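Local coordinates for metallo-beta-lactamase family protein (Thermus thermophilus, PDB 2ZO4) that binds two zinc ions in a metallo-beta-lactamase fold and is probably a hydrolase, although its substrate is not established, at residues Arg88-Glu93 / Leu148-Gly153; Lys195-Val200 / Phe289-Ala294; Gly184-Gly189 / Ala222-Arg227; Leu118-Pro123 / Pro310-Phe315. One frame throughout, in Å; residues are numbered along the deposited sequence.

Overall arrangement
After the first strands of the first sheet, the chain reaches strand 88-92, where contact 1 opens, runs through the helix that ends in segment 118-123, and returns to close contact 1 at 148-153, on the edge of that sheet. The loop of contact 4, opened at 118-123, crosses this one and shuts only near the C terminus, at 310-315. Nested inside it are contacts 3 and 2, whose segments alternate: 184-189, 195-200, 222-227, 289-294. Contact 3 belongs to the second sheet, and contact 2 joins a loop beside the zinc site to helix 286-301. Contacts 2 and 4 touch where Phe289 packs on His120 and Thr122, and Leu293 on His120 and Tyr314, while contacts 1 and 3 lie at the sheets, remote from contact 4.

Contact 1 (Arg88-Glu93 / Leu148-Gly153); sequences RVFLHE and LPLRDG
Leu148 meets Val89 and Leu91 through both of its backbone polar atoms. Its N gives a hydrogen bond to Val89 O at 2.7 Å, and its O accepts one from Leu91 N at 3.0 Å. Two residues on the pattern repeats: Leu150 N donates to Leu91 O, and Leu150 O takes the N-H of Glu93 at 3.0 Å. Pro149 sits between, where its nitrogen carries no hydrogen to donate and the register with strand 88-92 asks for none; its CA-H instead makes a contact with Leu91 O. These are the staggered bonds of two parallel strands, and 148-150 is the outermost strand of the six-stranded sheet, one of the two that face each other in the alpha-beta/beta-alpha sandwich of the metallo-beta-lactamase fold. The other edge of strand 88-92 is bonded to strand 65-68. On the sheet face of Phe90, apolar groups take over: the Phe90 ring lies alongside Leu148, pointing the same way, while Leu150 crosses it, with CD2 3.6 Å from Phe90 CD1. The aliphatic part of Arg88 also rests on Leu148 CD1. At the C-terminal end of the pair, one water accepts from Asp152 N at 2.8 Å, donates to Glu93 OE2 and bonds to His92 NE2 at 2.9 Å. The His92 ring, its CG turned opposite the backbone N (chi1 -174°), lies with one face against Leu150 O, and it stacks on Trp167. Asp152 OD1 is spent elsewhere, on Trp167 N and the guanidinium of Arg220.

Contact 2 (Lys195-Val200 / Phe289-Ala294); sequences KVSPNV and FAETLA
Val200 and Glu291 make the close part of this contact. Val200 N donates to Glu291 OE2 at 3.0 Å, reaching the oxygen from above the carboxylate plane, with an N-H...O angle of 148°. The Glu291 chain bends at chi2 (-114°), which turns its carboxylate toward the loop, and Val200 CG1 lies 3.7 Å from CD of that group. Val200 O presses on the helix itself: Glu291 CA-H points almost straight at it, and Ala294 CB is 3.1 Å away, a spot where the small methyl of alanine suits the close approach. Toward Ser197 the fit is looser and wetter. Here a water spans the two segments, donating to Glu291 OE2 at 2.8 Å and to Ser197 O. Ser197 OG turns back to Pro198 O and is also bonded to His251, while Pro198 packs near the zinc ligands His171 and Asp190. Asn199 O accepts from ND1 of His171, so the loop probably helps to orient this zinc ligand from the second shell. Helix 286-301 covers the loop that follows strand 185-189, with helix 240-261 alongside Ser197 and Val200, and helix 210-222 against Pro198, Val200 and Ala294.

Contact 3 (Gly184-Gly189 / Ala222-Arg227); sequences GVLLAG and ADLGAR
A beta-alpha-beta crossover runs from strand 185-189 through helix 210-222 to the neighbouring parallel strand 228-231, and this contact lies where the chain leaves the helix to re-enter the sheet. Gly184 belongs to a G1 beta bulge in the hairpin with strand 176-180; its positive phi (74°) is readily adopted by glycine, and the missing side chain suits the close passage of Arg227 CG. Gly225, the first residue to leave helical geometry after helix 210-222, also has a positive phi, at backbone angles where a CB would be jammed against the preceding carbonyl oxygen. On either side of Gly225 in the chain, Leu224 and Ala226 direct their side chains at the sheet. Leu186 answers with two parts of its side chain: its CB meets Ala226 CB at 4.1 Å, while CD1 meets Leu224 CD2. Both leucines hold CG opposite the backbone N, at chi1 176° for Leu186, which brings the two branches together as the chains cross at a slant. Tyr179 and Leu166 border this apolar patch from the same sheet. Arg227 turns its long, extended chain away from the contact, but its backbone N donates to Gly184 O at 2.8 Å, in the carbonyl plane and on a lone pair.

Contact 4 (Leu118-Pro123 / Pro310-Phe315); sequences LDHGTP and PPYRYF
Asp119 O is gripped twice: Tyr312 N donates to it at 2.8 Å, and a water donates at 3.0 Å while giving its other proton to Tyr312 O. The carbonyl belongs to the last turn of helix 110-119, which ends in a Schellman motif with Gly121 as its C-prime residue; the positive phi there (86°) suits glycine. His120 is the centre of a small aromatic cluster. Its ring makes an offset stack with that of Tyr312, the centroids 4.6 Å apart and the planes inclined at 29°, with Tyr312 CD1 over one face toward the rim. A chi1 of -70°, which sets CG opposite the carbonyl carbon, brings the His120 side chain in beside Tyr312; it also meets Tyr314 rim to rim, its CE1 lying 3.3 Å from Tyr314 OH. A further water, in the plane of the imidazole, bonds to His120 ND1 at 2.8 Å and donates to Tyr312 O. Pro310 CB covers the centre of one face of the Tyr312 ring, and Asp119 CB rests on Tyr312 CE1 at 3.7 Å. The peptide bonds before Pro310 and Pro311 are both cis, within the turn of the two-stranded sheet 305-308/313-316. From that sheet Arg307 makes a cation-pi contact with Tyr312 and a hydrogen bond to Tyr314 OH, which is also bonded to Glu297 of helix 286-301; the same helix packs Phe289 and Leu293 on His120, and helix 268-275 adds Ala268.

Contact 1 (Arg88-Glu93 / Leu148-Gly153)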
loop_
_atom_site.group_PDB
_atom_site.type_symbol
_atom_site.label_atom_id
_atom_site.label_comp_id
_atom_site.label_asym_id
_atom_site.label_seq_id
_atom_site.Cartn_x
_atom_site.Cartn_y
_atom_site.Cartn_z
ATOM N N ARG A 88 8.372 16.840 8.911
ATOM C CA ARG A 88 6.919 16.833 8.999
ATOM C C ARG A 88 6.363 15.672 8.178
ATOM O O ARG A 88 6.662 15.551 6.988
ATOM C CB ARG A 88 6.362 18.161 8.499
ATOM C CG ARG A 88 4.993 18.490 9.050
ATOM C CD ARG A 88 4.976 19.917 9.584
ATOM N NE ARG A 88 4.897 20.909 8.518
ATOM C CZ ARG A 88 5.204 22.196 8.663
ATOM N NH1 ARG A 88 5.090 23.017 7.632
ATOM N NH2 ARG A 88 5.636 22.664 9.831
ATOM N N VAL A 89 5.564 14.824 8.822
ATOM C CA VAL A 89 5.019 13.627 8.177
ATOM C C VAL A 89 3.553 13.811 7.774
ATOM O O VAL A 89 2.716 14.196 8.596
ATOM C CB VAL A 89 5.180 12.371 9.074
ATOM C CG1 VAL A 89 4.646 11.124 8.375
ATOM C CG2 VAL A 89 6.635 12.167 9.442
ATOM N N PHE A 90 3.263 13.535 6.503
ATOM C CA PHE A 90 1.910 13.612 5.962
ATOM C C PHE A 90 1.388 12.220 5.605
ATOM O O PHE A 90 2.108 11.414 5.005
ATOM C CB PHE A 90 1.879 14.513 4.723
ATOM C CG PHE A 90 2.071 15.976 5.024
ATOM C CD1 PHE A 90 0.978 16.789 5.297
ATOM C CD2 PHE A 90 3.346 16.543 5.023
ATOM C CE1 PHE A 90 1.144 18.146 5.566
ATOM C CE2 PHE A 90 3.526 17.895 5.288
ATOM C CZ PHE A 90 2.423 18.700 5.562
ATOM N N LEU A 91 0.133 11.961 5.970
ATOM C CA LEU A 91 -0.497 10.651 5.822
ATOM C C LEU A 91 -1.982 10.879 5.563
ATOM O O LEU A 91 -2.588 11.715 6.233
ATOM C CB LEU A 91 -0.342 9.868 7.129
ATOM C CG LEU A 91 -0.027 8.371 7.244
ATOM C CD1 LEU A 91 -0.703 7.826 8.496
ATOM C CD2 LEU A 91 -0.413 7.539 6.028
ATOM N N HIS A 92 -2.581 10.141 4.627
ATOM C CA HIS A 92 -4.016 10.317 4.356
ATOM C C HIS A 92 -4.884 9.997 5.570
ATOM O O HIS A 92 -4.654 9.006 6.262
ATOM C CB HIS A 92 -4.489 9.504 3.151
ATOM C CG HIS A 92 -5.907 9.787 2.768
ATOM N ND1 HIS A 92 -6.976 9.111 3.315
ATOM C CD2 HIS A 92 -6.435 10.697 1.915
ATOM C CE1 HIS A 92 -8.100 9.586 2.811
ATOM N NE2 HIS A 92 -7.799 10.549 1.959
ATOM N N GLU A 93 -5.888 10.845 5.792
ATOM C CA GLU A 93 -6.758 10.801 6.980
ATOM C C GLU A 93 -7.346 9.415 7.306
ATOM O O GLU A 93 -7.471 9.051 8.474
ATOM C CB GLU A 93 -7.880 11.856 6.862
ATOM C CG GLU A 93 -8.784 11.711 5.613
ATOM C CD GLU A 93 -9.769 12.869 5.417
ATOM O OE1 GLU A 93 -10.024 13.629 6.374
ATOM O OE2 GLU A 93 -10.296 13.019 4.292
ATOM N N LEU A 148 0.390 14.582 9.943
ATOM C CA LEU A 148 -0.675 15.486 9.515
ATOM C C LEU A 148 -1.575 14.803 8.486
ATOM O O LEU A 148 -1.071 14.229 7.516
ATOM C CB LEU A 148 -0.087 16.783 8.948
ATOM C CG LEU A 148 0.550 17.746 9.954
ATOM C CD1 LEU A 148 1.362 18.806 9.237
ATOM C CD2 LEU A 148 -0.520 18.399 10.834
ATOM N N PRO A 149 -2.907 14.846 8.704
ATOM C CA PRO A 149 -3.849 14.173 7.806
ATOM C C PRO A 149 -4.020 14.855 6.448
ATOM O O PRO A 149 -4.332 16.050 6.378
ATOM C CB PRO A 149 -5.166 14.187 8.591
ATOM C CG PRO A 149 -5.055 15.356 9.510
ATOM C CD PRO A 149 -3.592 15.497 9.841
ATOM N N LEU A 150 -3.806 14.082 5.385
ATOM C CA LEU A 150 -4.063 14.536 4.025
ATOM C C LEU A 150 -5.506 14.253 3.632
ATOM O O LEU A 150 -6.133 13.340 4.158
ATOM C CB LEU A 150 -3.108 13.865 3.029
ATOM C CG LEU A 150 -1.611 14.165 3.170
ATOM C CD1 LEU A 150 -0.791 13.231 2.282
ATOM C CD2 LEU A 150 -1.310 15.615 2.848
ATOM N N ARG A 151 -6.013 15.041 2.691
ATOM C CA ARG A 151 -7.388 14.934 2.231
ATOM C C ARG A 151 -7.385 14.732 0.715
ATOM O O ARG A 151 -6.514 15.257 0.021
ATOM C CB ARG A 151 -8.130 16.224 2.585
ATOM C CG ARG A 151 -9.589 16.039 2.912
ATOM C CD ARG A 151 -10.177 17.293 3.552
ATOM N NE ARG A 151 -9.771 17.466 4.948
ATOM C CZ ARG A 151 -10.491 18.116 5.863
ATOM N NH1 ARG A 151 -11.660 18.653 5.538
ATOM N NH2 ARG A 151 -10.044 18.229 7.105
ATOM N N ASP A 152 -8.355 13.976 0.205
ATOM C CA ASP A 152 -8.482 13.774 -1.237
ATOM C C ASP A 152 -8.654 15.115 -1.949
ATOM O O ASP A 152 -9.415 15.971 -1.493
ATOM C CB ASP A 152 -9.658 12.844 -1.558
ATOM C CG ASP A 152 -9.689 12.414 -3.023
ATOM O OD1 ASP A 152 -8.620 12.095 -3.585
ATOM O OD2 ASP A 152 -10.791 12.388 -3.617
ATOM N N GLY A 153 -7.930 15.298 -3.051
ATOM C CA GLY A 153 -8.056 16.506 -3.869
ATOM C C GLY A 153 -7.298 17.725 -3.370
ATOM O O GLY A 153 -7.327 18.780 -4.006
HETATM O O HOH W 1 -10.097 12.389 1.780
#

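Contact 2 (Lys195-Val200 / Phe289-Ala294)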
loop_
_atom_site.group_PDB
_atom_site.type_symbol
_atom_site.label_atom_id
_atom_site.label_comp_id
_atom_site.label_asym_id
_atom_site.label_seq_id
_atom_site.Cartn_x
_atom_site.Cartn_y
_atom_site.Cartn_z
ATOM N N LYS A 195 4.035 -5.265 -12.886
ATOM C CA LYS A 195 4.267 -6.700 -13.128
ATOM C C LYS A 195 3.162 -7.575 -12.556
ATOM O O LYS A 195 2.642 -8.474 -13.228
ATOM C CB LYS A 195 5.633 -7.130 -12.583
ATOM N N VAL A 196 2.813 -7.295 -11.307
ATOM C CA VAL A 196 1.815 -8.054 -10.574
ATOM C C VAL A 196 0.709 -7.110 -10.129
ATOM O O VAL A 196 0.750 -5.905 -10.417
ATOM C CB VAL A 196 2.436 -8.734 -9.326
ATOM C CG1 VAL A 196 3.352 -9.870 -9.733
ATOM C CG2 VAL A 196 3.196 -7.714 -8.476
ATOM N N SER A 197 -0.283 -7.654 -9.439
ATOM C CA SER A 197 -1.249 -6.817 -8.760
ATOM C C SER A 197 -0.722 -6.504 -7.372
ATOM O O SER A 197 -0.225 -7.398 -6.679
ATOM C CB SER A 197 -2.613 -7.497 -8.656
ATOM O OG SER A 197 -3.510 -6.686 -7.912
ATOM N N PRO A 198 -0.812 -5.225 -6.966
ATOM C CA PRO A 198 -0.601 -4.937 -5.556
ATOM C C PRO A 198 -1.639 -5.675 -4.718
ATOM O O PRO A 198 -2.769 -5.892 -5.176
ATOM C CB PRO A 198 -0.809 -3.421 -5.464
ATOM C CG PRO A 198 -1.509 -3.029 -6.720
ATOM C CD PRO A 198 -1.081 -4.009 -7.753
ATOM N N ASN A 199 -1.250 -6.074 -3.513
ATOM C CA ASN A 199 -2.155 -6.740 -2.580
ATOM C C ASN A 199 -3.460 -5.959 -2.407
ATOM O O ASN A 199 -3.461 -4.729 -2.367
ATOM C CB ASN A 199 -1.469 -6.913 -1.220
ATOM C CG ASN A 199 -1.994 -8.110 -0.438
ATOM O OD1 ASN A 199 -1.820 -9.263 -0.847
ATOM N ND2 ASN A 199 -2.625 -7.841 0.703
ATOM N N VAL A 200 -4.570 -6.680 -2.353
ATOM C CA VAL A 200 -5.818 -6.121 -1.858
ATOM C C VAL A 200 -6.285 -7.037 -0.728
ATOM O O VAL A 200 -6.993 -8.022 -0.952
ATOM C CB VAL A 200 -6.880 -5.921 -2.985
ATOM C CG1 VAL A 200 -7.225 -7.239 -3.685
ATOM C CG2 VAL A 200 -8.119 -5.255 -2.432
ATOM N N PHE A 289 -3.675 -15.111 2.081
ATOM C CA PHE A 289 -4.881 -15.254 2.901
ATOM C C PHE A 289 -5.777 -14.011 2.878
ATOM O O PHE A 289 -6.982 -14.119 2.650
ATOM C CB PHE A 289 -4.519 -15.599 4.349
ATOM C CG PHE A 289 -5.687 -15.532 5.310
ATOM C CD1 PHE A 289 -6.501 -16.640 5.514
ATOM C CD2 PHE A 289 -5.967 -14.362 6.012
ATOM C CE1 PHE A 289 -7.575 -16.585 6.403
ATOM C CE2 PHE A 289 -7.044 -14.293 6.895
ATOM C CZ PHE A 289 -7.847 -15.410 7.092
ATOM N N ALA A 290 -5.184 -12.846 3.137
ATOM C CA ALA A 290 -5.931 -11.589 3.207
ATOM C C ALA A 290 -6.529 -11.186 1.860
ATOM O O ALA A 290 -7.639 -10.655 1.813
ATOM C CB ALA A 290 -5.060 -10.474 3.772
ATOM N N GLU A 291 -5.787 -11.443 0.780
ATOM C CA GLU A 291 -6.259 -11.215 -0.591
ATOM C C GLU A 291 -7.435 -12.123 -0.930
ATOM O O GLU A 291 -8.432 -11.675 -1.502
ATOM C CB GLU A 291 -5.131 -11.443 -1.604
ATOM C CG GLU A 291 -4.464 -10.171 -2.134
ATOM C CD GLU A 291 -4.700 -9.920 -3.628
ATOM O OE1 GLU A 291 -5.545 -10.605 -4.246
ATOM O OE2 GLU A 291 -4.031 -9.029 -4.188
ATOM N N THR A 292 -7.300 -13.401 -0.583
ATOM C CA THR A 292 -8.353 -14.394 -0.807
ATOM C C THR A 292 -9.626 -14.028 -0.037
ATOM O O THR A 292 -10.729 -14.142 -0.571
ATOM C CB THR A 292 -7.877 -15.814 -0.432
ATOM O OG1 THR A 292 -6.666 -16.109 -1.141
ATOM C CG2 THR A 292 -8.931 -16.859 -0.785
ATOM N N LEU A 293 -9.453 -13.575 1.202
ATOM C CA LEU A 293 -10.566 -13.134 2.034
ATOM C C LEU A 293 -11.284 -11.919 1.439
ATOM O O LEU A 293 -12.514 -11.861 1.441
ATOM C CB LEU A 293 -10.088 -12.844 3.463
ATOM C CG LEU A 293 -11.128 -12.433 4.514
ATOM C CD1 LEU A 293 -12.328 -13.379 4.534
ATOM C CD2 LEU A 293 -10.475 -12.373 5.882
ATOM N N ALA A 294 -10.506 -10.963 0.931
ATOM C CA ALA A 294 -11.037 -9.779 0.249
ATOM C C ALA A 294 -11.905 -10.134 -0.960
ATOM O O ALA A 294 -12.939 -9.506 -1.198
ATOM C CB ALA A 294 -9.898 -8.864 -0.181
HETATM O O HOH W 2 -1.531 -9.851 -5.260
#

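Contact 3 (Gly184-Gly189 / Ala222-Arg227)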
loop_
_atom_site.group_PDB
_atom_site.type_symbol
_atom_site.label_atom_id
_atom_site.label_comp_id
_atom_site.label_asym_id
_atom_site.label_seq_id
_atom_site.Cartn_x
_atom_site.Cartn_y
_atom_site.Cartn_z
ATOM N N GLY A 184 2.057 15.629 -15.620
ATOM C CA GLY A 184 1.315 14.402 -15.909
ATOM C C GLY A 184 2.015 13.192 -15.326
ATOM O O GLY A 184 1.852 12.075 -15.812
ATOM N N VAL A 185 2.805 13.430 -14.282
ATOM C CA VAL A 185 3.589 12.385 -13.635
ATOM C C VAL A 185 2.866 11.946 -12.363
ATOM O O VAL A 185 2.578 12.770 -11.484
ATOM C CB VAL A 185 5.031 12.867 -13.321
ATOM C CG1 VAL A 185 5.753 11.881 -12.396
ATOM C CG2 VAL A 185 5.821 13.069 -14.618
ATOM N N LEU A 186 2.559 10.651 -12.296
ATOM C CA LEU A 186 1.851 10.069 -11.162
ATOM C C LEU A 186 2.798 9.274 -10.284
ATOM O O LEU A 186 3.458 8.343 -10.751
ATOM C CB LEU A 186 0.714 9.158 -11.645
ATOM C CG LEU A 186 -0.092 8.377 -10.592
ATOM C CD1 LEU A 186 -0.837 9.312 -9.638
ATOM C CD2 LEU A 186 -1.067 7.411 -11.256
ATOM N N LEU A 187 2.866 9.651 -9.011
ATOM C CA LEU A 187 3.576 8.863 -8.019
ATOM C C LEU A 187 2.506 7.989 -7.385
ATOM O O LEU A 187 1.794 8.416 -6.469
ATOM C CB LEU A 187 4.290 9.768 -6.996
ATOM C CG LEU A 187 5.250 10.809 -7.596
ATOM C CD1 LEU A 187 5.819 11.727 -6.513
ATOM C CD2 LEU A 187 6.383 10.151 -8.402
ATOM N N ALA A 188 2.393 6.770 -7.909
ATOM C CA ALA A 188 1.217 5.926 -7.711
ATOM C C ALA A 188 1.181 5.147 -6.402
ATOM O O ALA A 188 0.140 4.599 -6.045
ATOM C CB ALA A 188 1.060 4.968 -8.896
ATOM N N GLY A 189 2.306 5.098 -5.689
ATOM C CA GLY A 189 2.431 4.225 -4.517
ATOM C C GLY A 189 2.177 2.787 -4.930
ATOM O O GLY A 189 2.668 2.346 -5.964
ATOM N N ALA A 222 -7.391 5.229 -14.204
ATOM C CA ALA A 222 -7.528 4.982 -15.642
ATOM C C ALA A 222 -7.957 6.236 -16.410
ATOM O O ALA A 222 -7.471 6.485 -17.513
ATOM C CB ALA A 222 -8.500 3.842 -15.900
ATOM N N ASP A 223 -8.853 7.018 -15.811
ATOM C CA ASP A 223 -9.406 8.225 -16.433
ATOM C C ASP A 223 -8.605 9.486 -16.114
ATOM O O ASP A 223 -8.939 10.577 -16.590
ATOM C CB ASP A 223 -10.867 8.421 -16.000
ATOM C CG ASP A 223 -11.752 7.241 -16.364
ATOM O OD1 ASP A 223 -11.692 6.777 -17.523
ATOM O OD2 ASP A 223 -12.523 6.780 -15.491
ATOM N N LEU A 224 -7.549 9.335 -15.317
ATOM C CA LEU A 224 -6.760 10.474 -14.846
ATOM C C LEU A 224 -6.101 11.266 -15.974
ATOM O O LEU A 224 -6.052 12.496 -15.924
ATOM C CB LEU A 224 -5.698 10.017 -13.834
ATOM C CG LEU A 224 -4.965 11.068 -12.993
ATOM C CD1 LEU A 224 -5.917 11.870 -12.088
ATOM C CD2 LEU A 224 -3.881 10.394 -12.164
ATOM N N GLY A 225 -5.598 10.561 -16.983
ATOM C CA GLY A 225 -4.879 11.200 -18.083
ATOM C C GLY A 225 -3.393 11.346 -17.807
ATOM O O GLY A 225 -2.719 12.165 -18.437
ATOM N N ALA A 226 -2.884 10.552 -16.863
ATOM C CA ALA A 226 -1.463 10.579 -16.513
ATOM C C ALA A 226 -0.607 10.097 -17.682
ATOM O O ALA A 226 -1.007 9.196 -18.425
ATOM C CB ALA A 226 -1.196 9.736 -15.273
ATOM N N ARG A 227 0.563 10.710 -17.837
ATOM C CA ARG A 227 1.474 10.394 -18.936
ATOM C C ARG A 227 2.434 9.269 -18.579
ATOM O O ARG A 227 2.922 8.558 -19.458
ATOM C CB ARG A 227 2.251 11.646 -19.357
ATOM C CG ARG A 227 1.359 12.692 -20.010
ATOM C CD ARG A 227 2.123 13.939 -20.426
ATOM N NE ARG A 227 1.301 14.776 -21.302
ATOM C CZ ARG A 227 1.190 14.611 -22.621
ATOM N NH1 ARG A 227 1.843 13.634 -23.239
ATOM N NH2 ARG A 227 0.418 15.423 -23.327
#

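Contact 4 (Leu118-Pro123 / Pro310-Phe315)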
loop_
_atom_site.group_PDB
_atom_site.type_symbol
_atom_site.label_atom_id
_atom_site.label_comp_id
_atom_site.label_asym_id
_atom_site.label_seq_id
_atom_site.Cartn_x
_atom_site.Cartn_y
_atom_site.Cartn_z
ATOM N N LEU A 118 -8.074 -17.407 12.473
ATOM C CA LEU A 118 -8.588 -18.635 13.088
ATOM C C LEU A 118 -9.997 -19.014 12.631
ATOM O O LEU A 118 -10.266 -20.183 12.348
ATOM C CB LEU A 118 -8.561 -18.509 14.615
ATOM N N ASP A 119 -10.886 -18.025 12.570
ATOM C CA ASP A 119 -12.264 -18.233 12.119
ATOM C C ASP A 119 -12.340 -18.645 10.656
ATOM O O ASP A 119 -13.296 -19.306 10.242
ATOM C CB ASP A 119 -13.099 -16.971 12.340
ATOM C CG ASP A 119 -13.311 -16.659 13.809
ATOM O OD1 ASP A 119 -13.229 -17.587 14.644
ATOM O OD2 ASP A 119 -13.569 -15.482 14.131
ATOM N N HIS A 120 -11.331 -18.248 9.883
ATOM C CA HIS A 120 -11.259 -18.575 8.464
ATOM C C HIS A 120 -10.293 -19.732 8.167
ATOM O O HIS A 120 -9.751 -19.837 7.064
ATOM C CB HIS A 120 -10.934 -17.323 7.642
ATOM C CG HIS A 120 -12.051 -16.327 7.603
ATOM N ND1 HIS A 120 -13.152 -16.476 6.787
ATOM C CD2 HIS A 120 -12.240 -15.171 8.282
ATOM C CE1 HIS A 120 -13.970 -15.453 6.964
ATOM N NE2 HIS A 120 -13.439 -14.648 7.869
ATOM N N GLY A 121 -10.086 -20.590 9.165
ATOM C CA GLY A 121 -9.445 -21.892 8.967
ATOM C C GLY A 121 -7.931 -21.965 9.006
ATOM O O GLY A 121 -7.356 -22.986 8.616
ATOM N N THR A 122 -7.277 -20.899 9.469
ATOM C CA THR A 122 -5.817 -20.903 9.608
ATOM C C THR A 122 -5.406 -21.795 10.786
ATOM O O THR A 122 -5.895 -21.606 11.905
ATOM C CB THR A 122 -5.232 -19.473 9.784
ATOM O OG1 THR A 122 -5.669 -18.635 8.706
ATOM C CG2 THR A 122 -3.698 -19.499 9.804
ATOM N N PRO A 123 -4.526 -22.784 10.532
ATOM C CA PRO A 123 -4.024 -23.620 11.621
ATOM C C PRO A 123 -2.944 -22.895 12.434
ATOM O O PRO A 123 -2.350 -21.929 11.946
ATOM C CB PRO A 123 -3.436 -24.825 10.886
ATOM C CG PRO A 123 -2.993 -24.279 9.577
ATOM C CD PRO A 123 -3.963 -23.183 9.226
ATOM N N PRO A 310 -19.388 -19.074 12.044
ATOM C CA PRO A 310 -18.000 -19.553 12.124
ATOM C C PRO A 310 -17.855 -20.907 12.839
ATOM O O PRO A 310 -18.733 -21.273 13.624
ATOM C CB PRO A 310 -17.292 -18.444 12.911
ATOM C CG PRO A 310 -18.366 -17.791 13.700
ATOM C CD PRO A 310 -19.588 -17.847 12.837
ATOM N N PRO A 311 -16.772 -21.665 12.552
ATOM C CA PRO A 311 -15.702 -21.430 11.567
ATOM C C PRO A 311 -16.231 -21.278 10.146
ATOM O O PRO A 311 -16.992 -22.125 9.673
ATOM C CB PRO A 311 -14.839 -22.696 11.676
ATOM C CG PRO A 311 -15.099 -23.211 13.036
ATOM C CD PRO A 311 -16.540 -22.910 13.309
ATOM N N TYR A 312 -15.816 -20.204 9.476
ATOM C CA TYR A 312 -16.368 -19.850 8.175
ATOM C C TYR A 312 -15.935 -20.803 7.066
ATOM O O TYR A 312 -14.743 -21.031 6.853
ATOM C CB TYR A 312 -16.009 -18.407 7.796
ATOM C CG TYR A 312 -16.475 -17.357 8.785
ATOM C CD1 TYR A 312 -15.554 -16.609 9.508
ATOM C CD2 TYR A 312 -17.836 -17.112 8.995
ATOM C CE1 TYR A 312 -15.964 -15.640 10.411
ATOM C CE2 TYR A 312 -18.258 -16.145 9.902
ATOM C CZ TYR A 312 -17.312 -15.414 10.604
ATOM O OH TYR A 312 -17.703 -14.457 11.502
ATOM N N ARG A 313 -16.924 -21.361 6.378
ATOM C CA ARG A 313 -16.710 -22.151 5.175
ATOM C C ARG A 313 -17.581 -21.523 4.094
ATOM O O ARG A 313 -18.791 -21.381 4.271
ATOM C CB ARG A 313 -17.084 -23.629 5.399
ATOM C CG ARG A 313 -16.283 -24.327 6.502
ATOM C CD ARG A 313 -16.429 -25.861 6.461
ATOM N NE ARG A 313 -15.771 -26.458 5.293
ATOM C CZ ARG A 313 -14.499 -26.852 5.252
ATOM N NH1 ARG A 313 -13.715 -26.721 6.315
ATOM N NH2 ARG A 313 -14.005 -27.374 4.135
ATOM N N TYR A 314 -16.952 -21.112 2.997
ATOM C CA TYR A 314 -17.650 -20.447 1.898
ATOM C C TYR A 314 -18.105 -21.448 0.837
ATOM O O TYR A 314 -17.445 -22.459 0.603
ATOM C CB TYR A 314 -16.756 -19.372 1.265
ATOM C CG TYR A 314 -16.536 -18.139 2.122
ATOM C CD1 TYR A 314 -17.202 -16.947 1.837
ATOM C CD2 TYR A 314 -15.657 -18.162 3.210
ATOM C CE1 TYR A 314 -17.006 -15.806 2.614
ATOM C CE2 TYR A 314 -15.456 -17.028 4.001
ATOM C CZ TYR A 314 -16.133 -15.852 3.691
ATOM O OH TYR A 314 -15.942 -14.722 4.456
ATOM N N PHE A 315 -19.237 -21.163 0.200
ATOM C CA PHE A 315 -19.758 -22.011 -0.874
ATOM C C PHE A 315 -20.302 -21.168 -2.022
ATOM O O PHE A 315 -20.737 -20.034 -1.820
ATOM C CB PHE A 315 -20.845 -22.956 -0.346
ATOM C CG PHE A 315 -21.952 -22.256 0.391
ATOM C CD1 PHE A 315 -21.909 -22.128 1.776
ATOM C CD2 PHE A 315 -23.035 -21.717 -0.296
ATOM C CE1 PHE A 315 -22.934 -21.471 2.464
ATOM C CE2 PHE A 315 -24.061 -21.060 0.382
ATOM C CZ PHE A 315 -24.008 -20.934 1.762
HETATM O O HOH W 3 -12.928 -21.973 8.833
HETATM O O HOH W 4 -15.896 -14.886 13.971
HETATM O O HOH W 5 -13.244 -19.065 5.653
#